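Local coordinates for protein uroporphyrinogen III synthase (Thermus thermophilus, PDB 1WCW) that probably catalyses the cyclisation of linear hydroxymethylbilane to uroporphyrinogen III, with inversion of the last pyrrole ring, in tetrapyrrole synthesis, at residues A[94-99]-A[113-118]; A[235-240]-A[250-255]; A[55-60]-A[83-88]; A[137-142]-A[161-166]; A[12-17]-A[36-41]. All blocks are in the same frame, centred on the assembly; numbering follows the deposited sequence.

Contact 1: A[94-99]-A[113-118]; sequences RLARGA and HAVGDG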
# COMPACT_ATOMS: atom_id res chain seq x y z
N ARG A 94 -18.55 -9.99 1.93
CA ARG A 94 -17.13 -9.77 1.70
C ARG A 94 -16.87 -8.54 0.92
O ARG A 94 -17.41 -8.35 -0.19
CB ARG A 94 -16.58 -10.98 0.97
CG ARG A 94 -16.68 -12.30 1.74
CD ARG A 94 -16.09 -13.48 0.94
NE ARG A 94 -16.76 -13.74 -0.33
CZ ARG A 94 -17.91 -14.40 -0.44
NH1 ARG A 94 -18.41 -14.57 -1.68
NH2 ARG A 94 -18.55 -14.88 0.64
N LEU A 95 -16.02 -7.67 1.45
CA LEU A 95 -15.59 -6.46 0.78
C LEU A 95 -14.12 -6.44 0.49
O LEU A 95 -13.31 -6.92 1.33
CB LEU A 95 -15.86 -5.25 1.63
CG LEU A 95 -17.31 -4.92 1.86
CD1 LEU A 95 -17.43 -3.81 2.86
CD2 LEU A 95 -18.02 -4.52 0.52
N ALA A 96 -13.71 -5.94 -0.66
CA ALA A 96 -12.26 -5.79 -0.94
C ALA A 96 -12.03 -4.32 -1.17
O ALA A 96 -12.78 -3.64 -1.86
CB ALA A 96 -11.92 -6.58 -2.13
N ARG A 97 -10.98 -3.79 -0.55
CA ARG A 97 -10.68 -2.37 -0.71
C ARG A 97 -10.35 -2.04 -2.17
O ARG A 97 -10.72 -0.95 -2.62
CB ARG A 97 -9.50 -1.98 0.19
CG ARG A 97 -9.18 -0.49 0.14
CD ARG A 97 -7.99 -0.14 1.06
NE ARG A 97 -6.77 -0.84 0.71
CZ ARG A 97 -5.59 -0.65 1.31
NH1 ARG A 97 -5.47 0.24 2.27
NH2 ARG A 97 -4.58 -1.42 0.95
N GLY A 98 -9.70 -2.94 -2.88
CA GLY A 98 -9.29 -2.65 -4.26
C GLY A 98 -9.11 -3.93 -5.03
O GLY A 98 -9.36 -5.02 -4.51
N ALA A 99 -8.61 -3.80 -6.27
CA ALA A 99 -8.43 -4.93 -7.15
C ALA A 99 -7.54 -6.04 -6.68
O ALA A 99 -7.85 -7.19 -6.98
CB ALA A 99 -7.92 -4.44 -8.50
N HIS A 113 -18.28 -9.32 -2.61
CA HIS A 113 -19.59 -8.78 -3.00
C HIS A 113 -19.46 -7.37 -3.48
O HIS A 113 -20.34 -6.94 -4.25
CB HIS A 113 -20.55 -8.87 -1.82
CG HIS A 113 -20.75 -10.27 -1.33
ND1 HIS A 113 -21.51 -11.26 -1.94
CD2 HIS A 113 -20.23 -10.83 -0.22
CE1 HIS A 113 -21.47 -12.37 -1.19
NE2 HIS A 113 -20.68 -12.11 -0.14
N ALA A 114 -18.48 -6.59 -3.04
CA ALA A 114 -18.27 -5.26 -3.54
C ALA A 114 -16.78 -4.96 -3.37
O ALA A 114 -16.09 -5.55 -2.54
CB ALA A 114 -19.12 -4.26 -2.82
N VAL A 115 -16.31 -4.05 -4.21
CA VAL A 115 -14.89 -3.69 -4.32
C VAL A 115 -14.78 -2.20 -4.46
O VAL A 115 -15.52 -1.55 -5.25
CB VAL A 115 -14.25 -4.32 -5.58
CG1 VAL A 115 -12.78 -4.05 -5.62
CG2 VAL A 115 -14.52 -5.80 -5.59
N GLY A 116 -13.85 -1.64 -3.70
CA GLY A 116 -13.60 -0.20 -3.70
C GLY A 116 -12.60 0.14 -4.79
O GLY A 116 -12.37 -0.64 -5.74
N ASP A 117 -11.99 1.32 -4.60
CA ASP A 117 -11.05 1.82 -5.60
C ASP A 117 -9.63 1.90 -5.05
O ASP A 117 -8.75 2.65 -5.60
CB ASP A 117 -11.51 3.18 -6.17
CG ASP A 117 -11.31 4.32 -5.21
OD1 ASP A 117 -10.67 4.11 -4.15
OD2 ASP A 117 -11.78 5.47 -5.50
N GLY A 118 -9.35 1.13 -4.01
CA GLY A 118 -8.03 1.12 -3.40
C GLY A 118 -7.91 2.05 -2.19
O GLY A 118 -6.89 2.10 -1.54

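Contact 2: A[235-240]-A[250-255]; sequences KPFYVD and QGFKRA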
# COMPACT_ATOMS: atom_id res chain seq x y z
N LYS A 235 2.58 17.75 -5.77
CA LYS A 235 1.96 17.31 -6.98
C LYS A 235 2.93 16.43 -7.79
O LYS A 235 4.02 16.90 -8.17
CB LYS A 235 1.59 18.55 -7.85
CG LYS A 235 0.90 18.19 -9.15
CD LYS A 235 0.74 19.44 -10.01
CE LYS A 235 0.30 19.14 -11.40
NZ LYS A 235 1.41 18.56 -12.19
N PRO A 236 2.61 15.17 -8.08
CA PRO A 236 3.54 14.32 -8.85
C PRO A 236 3.81 14.93 -10.20
O PRO A 236 2.87 15.50 -10.85
CB PRO A 236 2.82 13.03 -9.05
CG PRO A 236 1.69 13.05 -8.08
CD PRO A 236 1.38 14.47 -7.71
N PHE A 237 5.03 14.82 -10.68
CA PHE A 237 5.36 15.31 -11.99
C PHE A 237 4.76 14.32 -12.99
O PHE A 237 4.35 14.71 -14.11
CB PHE A 237 6.91 15.33 -12.16
CG PHE A 237 7.36 15.75 -13.53
CD1 PHE A 237 7.34 17.09 -13.87
CD2 PHE A 237 7.79 14.79 -14.44
CE1 PHE A 237 7.74 17.50 -15.14
CE2 PHE A 237 8.20 15.18 -15.74
CZ PHE A 237 8.17 16.54 -16.07
N TYR A 238 4.79 13.03 -12.74
CA TYR A 238 4.28 12.00 -13.67
C TYR A 238 3.62 10.89 -12.87
O TYR A 238 4.13 10.44 -11.82
CB TYR A 238 5.45 11.46 -14.46
CG TYR A 238 5.12 10.38 -15.42
CD1 TYR A 238 4.56 10.66 -16.67
CD2 TYR A 238 5.27 9.07 -15.06
CE1 TYR A 238 4.10 9.54 -17.50
CE2 TYR A 238 4.85 8.01 -15.85
CZ TYR A 238 4.26 8.27 -17.05
OH TYR A 238 3.82 7.13 -17.71
N VAL A 239 2.45 10.43 -13.34
CA VAL A 239 1.70 9.35 -12.72
C VAL A 239 1.51 8.22 -13.73
O VAL A 239 0.91 8.46 -14.81
CB VAL A 239 0.34 9.78 -12.19
CG1 VAL A 239 -0.41 8.62 -11.54
CG2 VAL A 239 0.52 10.93 -11.22
N ASP A 240 1.97 7.03 -13.41
CA ASP A 240 1.81 5.87 -14.31
C ASP A 240 0.68 4.98 -13.80
O ASP A 240 0.60 4.67 -12.62
CB ASP A 240 3.05 5.06 -14.34
CG ASP A 240 3.05 4.09 -15.46
OD1 ASP A 240 3.43 4.46 -16.59
OD2 ASP A 240 2.66 2.96 -15.18
N GLN A 250 9.78 4.91 -18.70
CA GLN A 250 9.75 5.39 -20.04
C GLN A 250 8.81 6.54 -20.21
O GLN A 250 9.09 7.50 -20.95
CB GLN A 250 9.38 4.27 -21.00
CG GLN A 250 10.38 3.18 -20.87
CD GLN A 250 10.12 2.14 -21.88
OE1 GLN A 250 10.42 2.35 -23.06
NE2 GLN A 250 9.55 1.01 -21.45
N GLY A 251 7.70 6.46 -19.52
CA GLY A 251 6.74 7.55 -19.57
C GLY A 251 7.36 8.82 -18.97
O GLY A 251 7.23 9.94 -19.51
N PHE A 252 8.08 8.65 -17.84
CA PHE A 252 8.81 9.78 -17.29
C PHE A 252 9.85 10.37 -18.25
O PHE A 252 9.92 11.55 -18.42
CB PHE A 252 9.48 9.35 -15.98
CG PHE A 252 10.44 10.38 -15.42
CD1 PHE A 252 10.01 11.66 -15.12
CD2 PHE A 252 11.75 10.04 -15.18
CE1 PHE A 252 10.89 12.58 -14.59
CE2 PHE A 252 12.66 10.99 -14.62
CZ PHE A 252 12.21 12.24 -14.32
N LYS A 253 10.63 9.51 -18.86
CA LYS A 253 11.65 9.97 -19.82
C LYS A 253 11.03 10.80 -20.95
O LYS A 253 11.55 11.91 -21.26
CB LYS A 253 12.30 8.70 -20.37
CG LYS A 253 13.51 8.95 -21.23
CD LYS A 253 14.14 7.56 -21.53
CE LYS A 253 15.29 7.69 -22.47
NZ LYS A 253 16.52 7.96 -21.70
N ARG A 254 9.92 10.34 -21.49
CA ARG A 254 9.28 11.09 -22.55
C ARG A 254 8.72 12.42 -22.04
O ARG A 254 8.85 13.46 -22.67
CB ARG A 254 8.21 10.21 -23.17
CG ARG A 254 7.50 10.91 -24.32
CD ARG A 254 6.54 9.92 -24.94
NE ARG A 254 5.81 10.49 -26.08
CZ ARG A 254 6.30 10.58 -27.30
NH1 ARG A 254 5.53 11.12 -28.28
NH2 ARG A 254 7.51 10.14 -27.57
N ALA A 255 8.07 12.40 -20.87
CA ALA A 255 7.50 13.61 -20.28
C ALA A 255 8.54 14.65 -20.00
O ALA A 255 8.35 15.82 -20.31
CB ALA A 255 6.76 13.21 -18.99

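Contact 3: A[55-60]-A[83-88]; sequences ALAQGV and LDLEGP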
# COMPACT_ATOMS: atom_id res chain seq x y z
N ALA A 55 -11.29 -16.68 16.35
CA ALA A 55 -12.50 -15.89 16.40
C ALA A 55 -13.15 -15.81 15.02
O ALA A 55 -14.39 -15.93 14.86
CB ALA A 55 -12.23 -14.50 16.96
N LEU A 56 -12.33 -15.54 13.98
CA LEU A 56 -12.88 -15.52 12.63
C LEU A 56 -13.53 -16.87 12.28
O LEU A 56 -14.59 -16.94 11.62
CB LEU A 56 -11.76 -15.20 11.63
CG LEU A 56 -12.08 -15.29 10.17
CD1 LEU A 56 -13.17 -14.26 9.84
CD2 LEU A 56 -10.79 -15.01 9.36
N ALA A 57 -12.90 -17.98 12.72
CA ALA A 57 -13.44 -19.31 12.38
C ALA A 57 -14.82 -19.60 13.03
O ALA A 57 -15.49 -20.54 12.63
CB ALA A 57 -12.39 -20.41 12.81
N GLN A 58 -15.17 -18.81 14.02
CA GLN A 58 -16.48 -18.94 14.70
C GLN A 58 -17.59 -18.26 13.88
O GLN A 58 -18.77 -18.42 14.21
CB GLN A 58 -16.43 -18.28 16.07
CG GLN A 58 -15.40 -18.84 16.99
CD GLN A 58 -15.59 -20.30 17.17
OE1 GLN A 58 -16.68 -20.77 17.54
NE2 GLN A 58 -14.54 -21.04 16.90
N GLY A 59 -17.22 -17.53 12.82
CA GLY A 59 -18.20 -16.85 11.99
C GLY A 59 -18.21 -15.34 12.27
O GLY A 59 -18.11 -14.84 13.40
N VAL A 60 -18.36 -14.60 11.16
CA VAL A 60 -18.45 -13.12 11.19
C VAL A 60 -19.51 -12.68 10.18
O VAL A 60 -19.83 -13.41 9.23
CB VAL A 60 -17.09 -12.43 10.84
CG1 VAL A 60 -16.03 -12.83 11.86
CG2 VAL A 60 -16.62 -12.79 9.44
N LEU A 83 -7.88 -24.76 11.04
CA LEU A 83 -9.19 -24.14 11.13
C LEU A 83 -9.82 -24.00 9.77
O LEU A 83 -9.15 -23.84 8.77
CB LEU A 83 -9.04 -22.76 11.76
CG LEU A 83 -8.57 -22.67 13.19
CD1 LEU A 83 -8.29 -21.22 13.52
CD2 LEU A 83 -9.62 -23.26 14.15
N ASP A 84 -11.14 -24.08 9.74
CA ASP A 84 -11.84 -23.88 8.52
C ASP A 84 -12.26 -22.41 8.44
O ASP A 84 -13.13 -21.94 9.22
CB ASP A 84 -13.08 -24.77 8.46
CG ASP A 84 -14.05 -24.33 7.41
OD1 ASP A 84 -13.61 -23.89 6.32
OD2 ASP A 84 -15.27 -24.46 7.65
N LEU A 85 -11.60 -21.69 7.52
CA LEU A 85 -11.95 -20.27 7.31
C LEU A 85 -12.81 -20.12 6.08
O LEU A 85 -13.55 -19.13 5.96
CB LEU A 85 -10.67 -19.45 7.16
CG LEU A 85 -9.75 -19.42 8.38
CD1 LEU A 85 -8.63 -18.44 8.09
CD2 LEU A 85 -10.46 -19.01 9.64
N GLU A 86 -12.76 -21.06 5.16
CA GLU A 86 -13.56 -20.90 3.94
C GLU A 86 -15.04 -20.91 4.22
O GLU A 86 -15.80 -20.13 3.61
CB GLU A 86 -13.23 -22.00 2.90
CG GLU A 86 -11.77 -21.97 2.47
CD GLU A 86 -11.42 -23.04 1.44
OE1 GLU A 86 -11.89 -22.94 0.30
OE2 GLU A 86 -10.67 -23.99 1.77
N GLY A 87 -15.48 -21.75 5.16
CA GLY A 87 -16.89 -21.80 5.50
C GLY A 87 -17.38 -20.45 6.03
O GLY A 87 -18.34 -19.87 5.55
N PRO A 88 -16.77 -19.94 7.11
CA PRO A 88 -17.17 -18.64 7.69
C PRO A 88 -17.07 -17.52 6.65
O PRO A 88 -17.94 -16.65 6.54
CB PRO A 88 -16.18 -18.43 8.82
CG PRO A 88 -15.77 -19.83 9.18
CD PRO A 88 -15.78 -20.65 7.94
O HOH W 1 -14.92 -22.78 11.09
O HOH W 2 -19.35 -16.29 8.87

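Contact 4: A[137-142]-A[161-166]; sequences QLYGKP and MPYRHL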
# COMPACT_ATOMS: atom_id res chain seq x y z
N GLN A 137 -8.95 -7.13 7.79
CA GLN A 137 -7.57 -7.55 7.58
C GLN A 137 -6.71 -6.30 7.38
O GLN A 137 -7.00 -5.47 6.49
CB GLN A 137 -7.52 -8.42 6.34
CG GLN A 137 -6.09 -8.82 5.90
CD GLN A 137 -5.55 -7.91 4.80
OE1 GLN A 137 -4.42 -7.37 4.91
NE2 GLN A 137 -6.29 -7.76 3.78
N LEU A 138 -5.67 -6.16 8.20
CA LEU A 138 -4.73 -5.03 8.23
C LEU A 138 -3.34 -5.49 7.80
O LEU A 138 -3.07 -6.68 7.57
CB LEU A 138 -4.68 -4.59 9.67
CG LEU A 138 -6.01 -4.14 10.25
CD1 LEU A 138 -5.91 -3.98 11.78
CD2 LEU A 138 -6.43 -2.81 9.56
N TYR A 139 -2.48 -4.50 7.64
CA TYR A 139 -1.12 -4.72 7.18
C TYR A 139 -0.10 -3.87 7.95
O TYR A 139 0.97 -3.58 7.44
CB TYR A 139 -1.01 -4.47 5.70
CG TYR A 139 -1.60 -3.18 5.27
CD1 TYR A 139 -0.86 -1.98 5.28
CD2 TYR A 139 -2.94 -3.12 4.81
CE1 TYR A 139 -1.43 -0.73 4.83
CE2 TYR A 139 -3.50 -1.95 4.37
CZ TYR A 139 -2.73 -0.74 4.38
OH TYR A 139 -3.23 0.41 3.92
N GLY A 140 -0.43 -3.51 9.17
CA GLY A 140 0.52 -2.81 10.06
C GLY A 140 0.34 -1.33 10.24
O GLY A 140 0.91 -0.77 11.15
N LYS A 141 -0.42 -0.67 9.39
CA LYS A 141 -0.60 0.79 9.46
C LYS A 141 -2.04 1.03 9.93
O LYS A 141 -2.97 0.37 9.42
CB LYS A 141 -0.42 1.36 8.06
CG LYS A 141 -0.33 2.92 7.94
CD LYS A 141 1.09 3.37 8.14
CE LYS A 141 1.34 4.83 7.75
NZ LYS A 141 0.33 5.83 8.31
N PRO A 142 -2.28 1.95 10.85
CA PRO A 142 -3.65 2.18 11.31
C PRO A 142 -4.55 2.62 10.15
O PRO A 142 -4.13 3.35 9.27
CB PRO A 142 -3.53 3.36 12.28
CG PRO A 142 -2.13 3.31 12.73
CD PRO A 142 -1.28 2.70 11.68
N MET A 161 -4.10 -9.15 11.58
CA MET A 161 -2.90 -8.57 10.98
C MET A 161 -1.90 -9.68 10.73
O MET A 161 -1.01 -9.95 11.62
CB MET A 161 -2.38 -7.49 11.92
CG MET A 161 -1.24 -6.72 11.32
SD MET A 161 -0.51 -5.51 12.50
CE MET A 161 -1.88 -4.43 12.66
N PRO A 162 -1.88 -10.20 9.53
CA PRO A 162 -0.96 -11.34 9.27
C PRO A 162 0.47 -10.93 8.94
O PRO A 162 1.43 -11.76 8.92
CB PRO A 162 -1.64 -12.06 8.10
CG PRO A 162 -2.47 -10.97 7.40
CD PRO A 162 -2.92 -10.02 8.48
N TYR A 163 0.64 -9.66 8.64
CA TYR A 163 1.98 -9.13 8.36
C TYR A 163 1.94 -7.65 8.61
O TYR A 163 0.86 -7.03 8.75
CB TYR A 163 2.42 -9.43 6.93
CG TYR A 163 1.69 -8.66 5.84
CD1 TYR A 163 0.45 -9.06 5.39
CD2 TYR A 163 2.23 -7.53 5.30
CE1 TYR A 163 -0.27 -8.35 4.42
CE2 TYR A 163 1.54 -6.79 4.34
CZ TYR A 163 0.30 -7.21 3.89
OH TYR A 163 -0.39 -6.50 2.93
N ARG A 164 3.12 -7.04 8.68
CA ARG A 164 3.20 -5.63 8.95
C ARG A 164 4.18 -4.93 8.05
O ARG A 164 5.32 -5.36 7.89
CB ARG A 164 3.72 -5.36 10.37
CG ARG A 164 2.88 -5.78 11.55
CD ARG A 164 3.72 -5.50 12.82
NE ARG A 164 2.95 -4.81 13.84
CZ ARG A 164 3.41 -4.56 15.04
NH1 ARG A 164 2.66 -3.93 15.93
NH2 ARG A 164 4.65 -4.94 15.35
N HIS A 165 3.77 -3.82 7.49
CA HIS A 165 4.70 -2.91 6.79
C HIS A 165 5.03 -1.92 7.88
O HIS A 165 4.14 -1.41 8.59
CB HIS A 165 4.00 -2.14 5.64
CG HIS A 165 3.83 -2.96 4.45
ND1 HIS A 165 2.68 -3.04 3.70
CD2 HIS A 165 4.72 -3.79 3.84
CE1 HIS A 165 2.85 -3.88 2.70
NE2 HIS A 165 4.09 -4.36 2.77
N LEU A 166 6.31 -1.65 8.05
CA LEU A 166 6.77 -0.67 9.00
C LEU A 166 7.70 0.27 8.33
O LEU A 166 8.28 -0.06 7.31
CB LEU A 166 7.65 -1.34 10.03
CG LEU A 166 7.01 -2.49 10.81
CD1 LEU A 166 8.07 -3.34 11.52
CD2 LEU A 166 6.06 -1.89 11.76
O HOH W 3 3.09 0.84 9.70

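Contact 5: A[12-17]-A[36-41]; sequences AYAGLR and FPVQAT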
# COMPACT_ATOMS: atom_id res chain seq x y z
N ALA A 12 15.77 7.95 -7.94
CA ALA A 12 15.71 7.19 -6.67
C ALA A 12 14.41 6.36 -6.65
O ALA A 12 13.38 6.80 -7.24
CB ALA A 12 15.73 8.11 -5.56
N TYR A 13 14.43 5.21 -6.01
CA TYR A 13 13.30 4.32 -5.90
C TYR A 13 13.03 4.10 -4.44
O TYR A 13 13.94 3.70 -3.69
CB TYR A 13 13.65 3.02 -6.57
CG TYR A 13 12.58 1.98 -6.65
CD1 TYR A 13 12.67 0.79 -5.92
CD2 TYR A 13 11.48 2.17 -7.47
CE1 TYR A 13 11.66 -0.18 -6.01
CE2 TYR A 13 10.51 1.23 -7.57
CZ TYR A 13 10.61 0.08 -6.84
OH TYR A 13 9.59 -0.86 -6.95
N ALA A 14 11.80 4.38 -4.00
CA ALA A 14 11.44 4.24 -2.57
C ALA A 14 10.85 2.86 -2.25
O ALA A 14 10.53 2.65 -1.07
CB ALA A 14 10.43 5.36 -2.18
N GLY A 15 10.71 1.99 -3.22
CA GLY A 15 10.12 0.66 -3.01
C GLY A 15 11.08 -0.34 -2.43
O GLY A 15 12.28 -0.12 -2.30
N LEU A 16 10.50 -1.45 -2.01
CA LEU A 16 11.29 -2.52 -1.41
C LEU A 16 11.35 -3.80 -2.25
O LEU A 16 12.41 -4.34 -2.47
CB LEU A 16 10.73 -2.85 -0.03
CG LEU A 16 11.43 -3.92 0.82
CD1 LEU A 16 12.82 -3.51 1.23
CD2 LEU A 16 10.59 -4.16 2.01
N ARG A 17 10.22 -4.22 -2.74
CA ARG A 17 10.04 -5.48 -3.46
C ARG A 17 10.74 -5.75 -4.78
O ARG A 17 11.33 -6.81 -5.00
CB ARG A 17 8.54 -5.67 -3.68
CG ARG A 17 7.63 -5.37 -2.45
CD ARG A 17 7.93 -4.01 -1.65
NE ARG A 17 7.28 -2.79 -2.13
CZ ARG A 17 7.78 -2.03 -3.08
NH1 ARG A 17 7.15 -0.96 -3.47
NH2 ARG A 17 8.93 -2.37 -3.65
N PHE A 36 16.53 3.69 -2.31
CA PHE A 36 16.27 4.27 -0.99
C PHE A 36 14.95 3.72 -0.44
O PHE A 36 13.95 4.46 -0.40
CB PHE A 36 16.26 5.82 -1.07
CG PHE A 36 17.63 6.41 -1.26
CD1 PHE A 36 18.02 6.99 -2.45
CD2 PHE A 36 18.52 6.42 -0.20
CE1 PHE A 36 19.31 7.58 -2.55
CE2 PHE A 36 19.78 6.99 -0.34
CZ PHE A 36 20.16 7.57 -1.52
N PRO A 37 14.92 2.45 -0.01
CA PRO A 37 13.66 1.92 0.52
C PRO A 37 13.25 2.67 1.78
O PRO A 37 14.08 3.03 2.62
CB PRO A 37 13.95 0.46 0.85
CG PRO A 37 15.46 0.39 0.89
CD PRO A 37 16.00 1.43 -0.06
N VAL A 38 11.96 2.86 1.95
CA VAL A 38 11.45 3.55 3.11
C VAL A 38 10.64 2.61 3.98
O VAL A 38 10.10 3.08 5.03
CB VAL A 38 10.58 4.77 2.73
CG1 VAL A 38 11.40 5.81 1.96
CG2 VAL A 38 9.36 4.38 1.93
N GLN A 39 10.53 1.34 3.64
CA GLN A 39 9.73 0.42 4.43
C GLN A 39 10.46 -0.87 4.64
O GLN A 39 11.42 -1.24 3.91
CB GLN A 39 8.38 0.11 3.78
CG GLN A 39 8.40 -1.01 2.77
CD GLN A 39 7.24 -0.84 1.78
OE1 GLN A 39 7.37 -0.14 0.80
NE2 GLN A 39 6.12 -1.51 2.04
N ALA A 40 9.98 -1.58 5.64
CA ALA A 40 10.44 -2.88 5.99
C ALA A 40 9.13 -3.71 6.07
O ALA A 40 8.03 -3.14 6.27
CB ALA A 40 11.09 -2.82 7.29
N THR A 41 9.18 -5.00 5.85
CA THR A 41 7.96 -5.78 5.92
C THR A 41 8.27 -7.04 6.72
O THR A 41 9.35 -7.64 6.56
CB THR A 41 7.47 -6.11 4.49
OG1 THR A 41 7.30 -4.88 3.73
CG2 THR A 41 6.15 -6.84 4.57
O HOH W 4 10.14 0.69 0.64

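Contact 1: A[94-99]-A[113-118]
R94 and H113 meet at the start of a parallel strand pair, the two beta strands of the beta-alpha-beta unit 93-96, 99-107 and 114-115 at one border of the mixed sheet. The R94 guanidinium has H113 NE2 over one face, 3.4 Å above its plane and displaced toward the rim, and the two planes are inclined by 45°, so this is an oblique contact and not a flat stack. R94 reaches this place because its chain folds back at chi3 (-61°); its NH1 and NH2 are meanwhile held by the carbonyls of P111 and L89. In the backbone beside this pair, H113 N donates to R94 O over 2.7 Å.

L95 and A114 share one face of the sheet, where L95 CD2 lies 3.5 Å from A114 CB, with L126 packing on both. A96 and V115 share the other face, turned to helix 99-107, and their side chains are further apart, V115 CG1 standing 4.4 Å from A96 CB. The backbones are joined by A96 N to A114 O (3.1 Å) in the carbonyl plane, and by G116 N to A96 O, nearly along the C=O axis.

Past the strands the packing demands glycines: a CB on G116 would fall 2.7 Å from R97 O, and G118 has a positive phi. R97 lays its CD beside G118 O before its NH1 bonds to Y139. Finally, G118 N donates to R97 O at 2.9 Å from above the carbonyl plane, 35° out of it.

Contact 2: A[235-240]-A[250-255]
Y238 sets its ring against the backbone of G251 and F252, joining the last strand of a five-stranded parallel sheet to the C-terminal helix 245-260 that returns along it. With strand order 2-1-3-4-5 and helices packed on the sheet, this is the flavodoxin-like alpha/beta arrangement; strand 238-240 is an outermost strand, and the helix segment runs against it at 150°.

Y238 has the largest share of the buried surface. With CG anti to the main-chain N (chi1 178°), one face of its ring is placed over the helix: F252 N stands 3.8 Å above the ring centre, while G251 C lies over the rim. The phenol oxygen closes on the same turn, Y238 OH being 3.5 Å from G251 CA. A side chain on G251 would not fit, since its CB would come within 2.0 Å of Y238 OH.

F237 adds the second patch. Its CD2 approaches F252 CE1 to 3.8 Å at the edge of the F252 ring and near its plane. The rings are at 88° with centroids 6.0 Å apart, rim to rim, neither over the face of the other. A255 CB fills the angle between the two aromatic side chains, F237 and Y238, 4.1 Å from F237 CE2 and likewise from Y238 CD1.

A valine in place of Y238 would probably leave the backbone of G251 and F252 without its flat cover and take one donor from D240. Y238 OH gives its hydrogen to D240 OD1, which is also bonded to S247, over 2.9 Å on the anti lone pair of the carboxylate.

Contact 3: A[55-60]-A[83-88]
P88 brings a puckered ring to this contact, and its rim atoms meet carbonyl groups of the segment 55-60: P88 CB lies 3.5 Å from L56 O, and P88 CG is equally close to A57 O. Aromatic rings are absent. Among the flat groups, the D84 carboxylate takes part through its OD1, met on its syn side by G87 N at 3.1 Å, 32° out of the carboxylate plane. This capping bond fixes the start of helix 86-91, which carries P88.

Next to the proline, A57 CB touches two leucines, 4.0 Å from L85 CD2 and 4.2 Å from L83 CD2. L56 and L85 cross at about a right angle, touching through their CD2 atoms.

Two waters sew the backbones together. One donates to both A57 O (2.8 Å) and D84 O; the other accepts from V60 N and donates to P88 O (2.7 Å). Between these bridges G59, with its positive phi of 104°, turns the chain away from the helix.

L83 and L85 also rest on V53 of helix 50-57, whereas L56 faces A135 and L160 on strands 132-137 and 155-167. The contact thus joins the C-terminal end of helix 50-57 to the beginning of helix 86-91, beside the mixed sheet.

Contact 4: A[137-142]-A[161-166]
M161 packs against the turn at G140. From CB the chain first runs extended, chi1 (-173°) carrying CG away from the backbone N, which brings M161 CG to 3.9 Å from G140 N. The sulfur follows, M161 SD resting 3.8 Å from G140 CA. A bend at chi3 (-66°) then lays the methyl between G140 and L138: M161 CE is 3.9 Å from G140 CA and 4.1 Å from L138 CB. Were the methionine replaced by an alanine, the sulfur and methyl would be gone, which is likely to open a gap beside G140 and leave the L138 side chain without this neighbour.

The loop 137-142 leaves strand 132-137 of the mixed sheet, and 155-167 is the strand next to it. The latter runs on toward the other domain, pairing antiparallel with 39-43 in the two-stranded link between the two domains of this family. Where the loop crosses it, H165 N donates to Y139 O at 2.8 Å, nearly straight (165°) but tilted from the carbonyl plane.

G140 has a positive phi, and a CB on it would come 2.9 Å from R164 CA. On the other flank Y163 presents a ring face to Y139 CA, with Y139 CB 3.5 Å from Y163 CZ. The hydroxyls of these two tyrosines go different ways: Y163 OH bonds to T67, and Y139 OH to R97. A water donates to H165 O over 2.7 Å and, weakly, to G140 O.

Contact 5: A[12-17]-A[36-41]
In L16 a chi1 near 180° (-178°) swings CG away from the backbone N, and Q39 turns CG in between its N and carbonyl carbon (chi1 86°); together these rotations bring the leucine branches against the glutamine. L16 CD2 lies 3.9 Å from Q39 CG and is closer still, at 3.6 Å, to Q39 O. The same methyl meets T41 OG1, while L16 CD1 meets P37 CB, the two side chains crossing at about a right angle.

Q39 continues extended beyond CG, so its amide reaches a water next to A14. This water donates to Q39 OE1 (2.9 Å) and to A14 O (2.6 Å) and accepts from V38 N. A14 O also takes a weak direct bond from V38 N at 3.3 Å. Q39 OE1 has a further partner in Q194, and R17 comes near it too, its chain crossing that of Q39 at about a right angle, R17 NE being 4.0 Å from Q39 OE1.

The setting is the end of a beta-alpha-beta crossover. Strand 10-13, helix 19-28 and strand 32-35 form the first unit of the five-stranded parallel sheet, and the chain then leaves through 36-38 into strand 39-43 of the mixed sheet, one of the two strands linking the domains. At the exit F36 N donates to Y13 O over 2.9 Å (157°), prolonging the parallel pairing. Next to this bond A12 CB approaches the edge of the F36 ring, 4.0 Å from F36 CD1, and that ring packs on L175 and A178 of helix 169-181.

How the contacts relate
Contacts 4 and 5 lie about 16 Å apart between centres and touch: L166 O to A40 N, at 2.8 Å, is a probable hydrogen bond between the linking strands 155-167 and 39-43. Contact 1 joins contact 4 through R97 NH1 and Y139 OH, also 2.8 Å apart, though their centres are about 17 Å apart. A bound glycerol, probably from the crystallisation liquor, sits beside both residues and may mark a pocket there. Contact 3 is on the mixed-sheet domain, about 20 Å from the centres of contacts 1 and 4. Contact 2 belongs to the parallel-sheet domain, about 19 Å from contact 5 and about 45 Å from contact 3, centre to centre.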